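Local atomic coordinates of Exo-beta-1,4-mannosidase (PDB entry 4LYP), a protein that probably releases mannose from the non-reducing ends of beta-1,4-mannosides as a fungal glycoside hydrolase family 5 enzyme, and also transglycosylates. Residues 65-78 with 123-135. Numbering follows the deposited sequence.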
loop_
_atom_site.group_PDB
_atom_site.type_symbol
_atom_site.label_atom_id
_atom_site.label_comp_id
_atom_site.label_asym_id
_atom_site.label_seq_id
_atom_site.Cartn_x
_atom_site.Cartn_y
_atom_site.Cartn_z
ATOM N N GLY A 65 2.516 -10.002 -1.175
ATOM C CA GLY A 65 3.741 -10.690 -0.763
ATOM C C GLY A 65 3.471 -11.761 0.268
ATOM O O GLY A 65 4.055 -12.859 0.224
ATOM N N MET A 66 2.659 -11.469 1.326
ATOM C CA MET A 66 2.426 -12.448 2.376
ATOM C C MET A 66 1.835 -13.719 1.782
ATOM O O MET A 66 2.267 -14.847 2.085
ATOM C CB MET A 66 1.529 -11.820 3.424
ATOM C CG MET A 66 0.860 -12.842 4.370
ATOM S SD MET A 66 -0.062 -12.064 5.721
ATOM C CE MET A 66 -1.387 -11.300 4.792
ATOM N N ASN A 67 0.825 -13.591 0.895
ATOM C CA ASN A 67 0.200 -14.769 0.312
ATOM C C ASN A 67 1.098 -15.523 -0.633
ATOM O O ASN A 67 1.057 -16.755 -0.677
ATOM C CB ASN A 67 -1.099 -14.429 -0.396
ATOM C CG ASN A 67 -2.278 -14.350 0.567
ATOM O OD1 ASN A 67 -2.870 -15.440 0.877
ATOM N ND2 ASN A 67 -2.585 -13.226 1.046
ATOM N N LEU A 68 1.974 -14.841 -1.367
ATOM C CA LEU A 68 2.938 -15.549 -2.232
ATOM C C LEU A 68 4.061 -16.201 -1.411
ATOM O O LEU A 68 4.591 -17.251 -1.827
ATOM C CB LEU A 68 3.540 -14.618 -3.287
ATOM C CG LEU A 68 2.605 -14.265 -4.438
ATOM C CD1 LEU A 68 3.298 -13.289 -5.331
ATOM C CD2 LEU A 68 2.154 -15.478 -5.210
ATOM N N GLY A 69 4.421 -15.650 -0.240
ATOM C CA GLY A 69 5.441 -16.254 0.593
ATOM C C GLY A 69 4.957 -17.475 1.354
ATOM O O GLY A 69 5.781 -18.202 1.903
ATOM N N ALA A 70 3.646 -17.685 1.392
ATOM C CA ALA A 70 3.105 -18.852 2.118
ATOM C C ALA A 70 3.534 -20.168 1.430
ATOM O O ALA A 70 3.854 -20.154 0.265
ATOM C CB ALA A 70 1.590 -18.705 2.109
ATOM N N ASP A 71 3.485 -21.258 2.187
ATOM C CA ASP A 71 3.854 -22.561 1.559
ATOM C C ASP A 71 2.800 -22.944 0.532
ATOM O O ASP A 71 1.676 -22.306 0.398
ATOM C CB ASP A 71 4.030 -23.668 2.577
ATOM C CG ASP A 71 2.794 -23.922 3.437
ATOM O OD1 ASP A 71 1.614 -23.669 3.040
ATOM O OD2 ASP A 71 3.042 -24.537 4.522
ATOM N N ASP A 72 3.076 -23.967 -0.259
ATOM C CA ASP A 72 2.196 -24.338 -1.366
ATOM C C ASP A 72 0.808 -24.696 -0.828
ATOM O O ASP A 72 -0.158 -24.404 -1.461
ATOM C CB ASP A 72 2.806 -25.556 -2.114
ATOM C CG ASP A 72 4.048 -25.135 -2.973
ATOM O OD1 ASP A 72 4.261 -23.893 -3.207
ATOM O OD2 ASP A 72 4.806 -26.015 -3.416
ATOM N N CYS A 73 0.750 -25.409 0.315
ATOM C CA CYS A 73 -0.557 -25.855 0.752
ATOM C C CYS A 73 -1.466 -24.712 1.105
ATOM O O CYS A 73 -2.664 -24.873 1.014
ATOM C CB CYS A 73 -0.427 -26.838 1.875
ATOM S SG CYS A 73 0.174 -28.399 1.148
ATOM N N SER A 74 -0.906 -23.534 1.457
ATOM C CA SER A 74 -1.645 -22.347 1.825
ATOM C C SER A 74 -1.778 -21.395 0.609
ATOM O O SER A 74 -2.125 -20.229 0.773
ATOM C CB SER A 74 -0.966 -21.605 2.945
ATOM O OG SER A 74 -0.849 -22.490 4.059
ATOM N N GLY A 75 -1.498 -21.896 -0.607
ATOM C CA GLY A 75 -1.739 -21.111 -1.826
ATOM C C GLY A 75 -0.567 -20.235 -2.278
ATOM O O GLY A 75 -0.738 -19.433 -3.179
ATOM N N GLY A 76 0.584 -20.364 -1.587
ATOM C CA GLY A 76 1.733 -19.513 -1.967
ATOM C C GLY A 76 2.471 -20.033 -3.141
ATOM O O GLY A 76 2.236 -21.098 -3.704
ATOM N N ASP A 77 3.498 -19.265 -3.522
ATOM C CA ASP A 77 4.492 -19.668 -4.520
ATOM C C ASP A 77 5.772 -18.970 -4.089
ATOM O O ASP A 77 6.139 -17.896 -4.604
ATOM C CB ASP A 77 4.026 -19.326 -5.947
ATOM C CG ASP A 77 4.971 -19.808 -6.998
ATOM O OD1 ASP A 77 6.099 -20.253 -6.655
ATOM O OD2 ASP A 77 4.557 -19.745 -8.164
ATOM N N ARG A 78 6.464 -19.582 -3.113
ATOM C CA ARG A 78 7.528 -18.852 -2.393
ATOM C C ARG A 78 8.699 -18.576 -3.330
ATOM O O ARG A 78 9.318 -17.521 -3.240
ATOM C CB ARG A 78 7.916 -19.671 -1.178
ATOM C CG ARG A 78 8.942 -18.965 -0.331
ATOM C CD ARG A 78 9.301 -19.782 0.946
ATOM N NE ARG A 78 8.086 -19.869 1.740
ATOM C CZ ARG A 78 7.797 -20.918 2.536
ATOM N NH1 ARG A 78 8.630 -21.970 2.671
ATOM N NH2 ARG A 78 6.632 -20.979 3.174
ATOM N N TYR A 123 -5.707 -17.498 13.561
ATOM C CA TYR A 123 -4.836 -17.214 12.444
ATOM C C TYR A 123 -4.581 -18.469 11.599
ATOM O O TYR A 123 -4.525 -19.608 12.107
ATOM C CB TYR A 123 -3.489 -16.635 12.899
ATOM C CG TYR A 123 -3.661 -15.216 13.362
ATOM C CD1 TYR A 123 -3.505 -14.149 12.466
ATOM C CD2 TYR A 123 -4.030 -14.902 14.700
ATOM C CE1 TYR A 123 -3.728 -12.871 12.880
ATOM C CE2 TYR A 123 -4.261 -13.613 15.122
ATOM C CZ TYR A 123 -4.102 -12.577 14.202
ATOM O OH TYR A 123 -4.292 -11.297 14.583
ATOM N N ASN A 124 -4.395 -18.250 10.298
ATOM C CA ASN A 124 -3.907 -19.287 9.389
ATOM C C ASN A 124 -2.389 -19.185 9.423
ATOM O O ASN A 124 -1.795 -18.265 8.855
ATOM C CB ASN A 124 -4.456 -19.017 7.973
ATOM C CG ASN A 124 -4.117 -20.090 7.024
ATOM O OD1 ASN A 124 -2.972 -20.624 7.064
ATOM N ND2 ASN A 124 -5.034 -20.429 6.100
ATOM N N GLU A 125 -1.747 -20.084 10.147
ATOM C CA GLU A 125 -0.313 -20.032 10.365
ATOM C C GLU A 125 0.420 -20.135 9.058
ATOM O O GLU A 125 1.489 -19.556 8.900
ATOM C CB GLU A 125 0.106 -21.114 11.344
ATOM C CG GLU A 125 1.595 -21.181 11.569
ATOM C CD GLU A 125 2.244 -19.909 12.225
ATOM O OE1 GLU A 125 3.505 -19.907 12.307
ATOM O OE2 GLU A 125 1.554 -18.980 12.647
ATOM N N GLY A 126 -0.080 -20.906 8.074
ATOM C CA GLY A 126 0.586 -20.984 6.770
ATOM C C GLY A 126 0.688 -19.562 6.180
ATOM O O GLY A 126 1.736 -19.169 5.561
ATOM N N VAL A 127 -0.354 -18.788 6.262
ATOM C CA VAL A 127 -0.337 -17.463 5.661
ATOM C C VAL A 127 0.593 -16.534 6.520
ATOM O O VAL A 127 1.374 -15.788 5.965
ATOM C CB VAL A 127 -1.779 -16.868 5.563
ATOM C CG1 VAL A 127 -1.740 -15.429 5.067
ATOM C CG2 VAL A 127 -2.617 -17.746 4.655
ATOM N N PHE A 128 0.538 -16.627 7.829
ATOM C CA PHE A 128 1.425 -15.847 8.660
ATOM C C PHE A 128 2.878 -16.110 8.367
ATOM O O PHE A 128 3.709 -15.191 8.318
ATOM C CB PHE A 128 1.063 -16.075 10.137
ATOM C CG PHE A 128 1.129 -14.849 11.021
ATOM C CD1 PHE A 128 2.083 -13.826 10.861
ATOM C CD2 PHE A 128 0.122 -14.701 12.041
ATOM C CE1 PHE A 128 2.055 -12.705 11.704
ATOM C CE2 PHE A 128 0.178 -13.630 12.932
ATOM C CZ PHE A 128 1.082 -12.610 12.744
ATOM N N VAL A 129 3.211 -17.394 8.161
ATOM C CA VAL A 129 4.604 -17.722 7.811
ATOM C C VAL A 129 4.986 -17.054 6.486
ATOM O O VAL A 129 6.161 -16.720 6.288
ATOM C CB VAL A 129 4.761 -19.270 7.845
ATOM C CG1 VAL A 129 6.058 -19.688 7.121
ATOM C CG2 VAL A 129 4.745 -19.805 9.246
ATOM N N GLY A 130 4.029 -16.870 5.565
ATOM C CA GLY A 130 4.361 -16.149 4.344
ATOM C C GLY A 130 4.846 -14.742 4.634
ATOM O O GLY A 130 5.728 -14.224 3.951
ATOM N N LEU A 131 4.216 -14.076 5.613
ATOM C CA LEU A 131 4.689 -12.729 5.996
ATOM C C LEU A 131 6.098 -12.804 6.607
ATOM O O LEU A 131 6.967 -11.945 6.310
ATOM C CB LEU A 131 3.667 -12.094 6.987
ATOM C CG LEU A 131 3.934 -10.639 7.403
ATOM C CD1 LEU A 131 4.046 -9.691 6.212
ATOM C CD2 LEU A 131 2.815 -10.216 8.308
ATOM N N ASP A 132 6.426 -13.859 7.378
ATOM C CA ASP A 132 7.766 -14.013 7.893
ATOM C C ASP A 132 8.758 -14.134 6.740
ATOM O O ASP A 132 9.811 -13.525 6.763
ATOM C CB ASP A 132 7.882 -15.347 8.714
ATOM C CG ASP A 132 7.126 -15.358 10.012
ATOM O OD1 ASP A 132 6.689 -14.306 10.532
ATOM O OD2 ASP A 132 6.978 -16.486 10.550
ATOM N N TYR A 133 8.454 -14.951 5.728
ATOM C CA TYR A 133 9.342 -15.118 4.593
ATOM C C TYR A 133 9.454 -13.836 3.766
ATOM O O TYR A 133 10.543 -13.499 3.295
ATOM C CB TYR A 133 8.899 -16.267 3.667
ATOM C CG TYR A 133 9.382 -17.612 4.097
ATOM C CD1 TYR A 133 10.651 -18.003 3.819
ATOM C CD2 TYR A 133 8.563 -18.455 4.871
ATOM C CE1 TYR A 133 11.118 -19.270 4.239
ATOM C CE2 TYR A 133 9.009 -19.700 5.298
ATOM C CZ TYR A 133 10.284 -20.093 5.003
ATOM O OH TYR A 133 10.751 -21.316 5.387
ATOM N N LEU A 134 8.348 -13.111 3.600
ATOM C CA LEU A 134 8.414 -11.817 2.923
ATOM C C LEU A 134 9.418 -10.894 3.575
ATOM O O LEU A 134 10.311 -10.346 2.926
ATOM C CB LEU A 134 7.000 -11.226 2.878
ATOM C CG LEU A 134 6.945 -9.765 2.325
ATOM C CD1 LEU A 134 7.412 -9.715 0.885
ATOM C CD2 LEU A 134 5.518 -9.296 2.451
ATOM N N LEU A 135 9.329 -10.782 4.902
ATOM C CA LEU A 135 10.183 -9.871 5.618
ATOM C C LEU A 135 11.626 -10.351 5.635
ATOM O O LEU A 135 12.543 -9.532 5.592
ATOM C CB LEU A 135 9.676 -9.649 7.045
ATOM C CG LEU A 135 8.397 -8.799 7.119
ATOM C CD1 LEU A 135 7.765 -8.816 8.511
ATOM C CD2 LEU A 135 8.694 -7.351 6.715
HETATM O O HOH W 1 3.775 -20.894 4.827
#
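The guanidinium of Arg78 lies flat on one face of the Tyr133 ring, planes 6° apart, with Arg78 CZ 3.5 Å from the ring centroid: a cation-pi stack that Arg78 CD extends by a CH-pi contact over the same face. Val129 CG1 sits at the ring's edge. At the guanidinium's own edge is Gly69, whose O takes Arg78 NE at 2.8 Å and Arg78 NH2 at 3.2 Å; this side-on grip fixes the group's rotation while the tyrosine covers one face. Also in plane, beyond Arg78 NH2, is the water linking Asp71 N to Gly126 O. Beside it, the backbones touch: Gly130 CA comes 3.3 Å from Met66 O in a CA-H...O contact. Chi1 of Met66 (163°) carries CG along helix 125-135, where CG and SD lie against Val127 CG1 and Leu131 CB. Ser74 OG and N both hydrogen-bond to Asp71 OD1, an Asx motif, and OG rests 3.4 Å from Gly126 CA. Gly69 and Gly130 thus let helices 65-69 and 125-135 cross 6.7 Å apart at 107°. The contact joins successive beta-alpha units of the TIM barrel: helix 65-69 follows strand 53-61, helix 125-140 links strands 95-99 and 144-148, and the Arg78-Tyr133 stack ties it to helix 78-90.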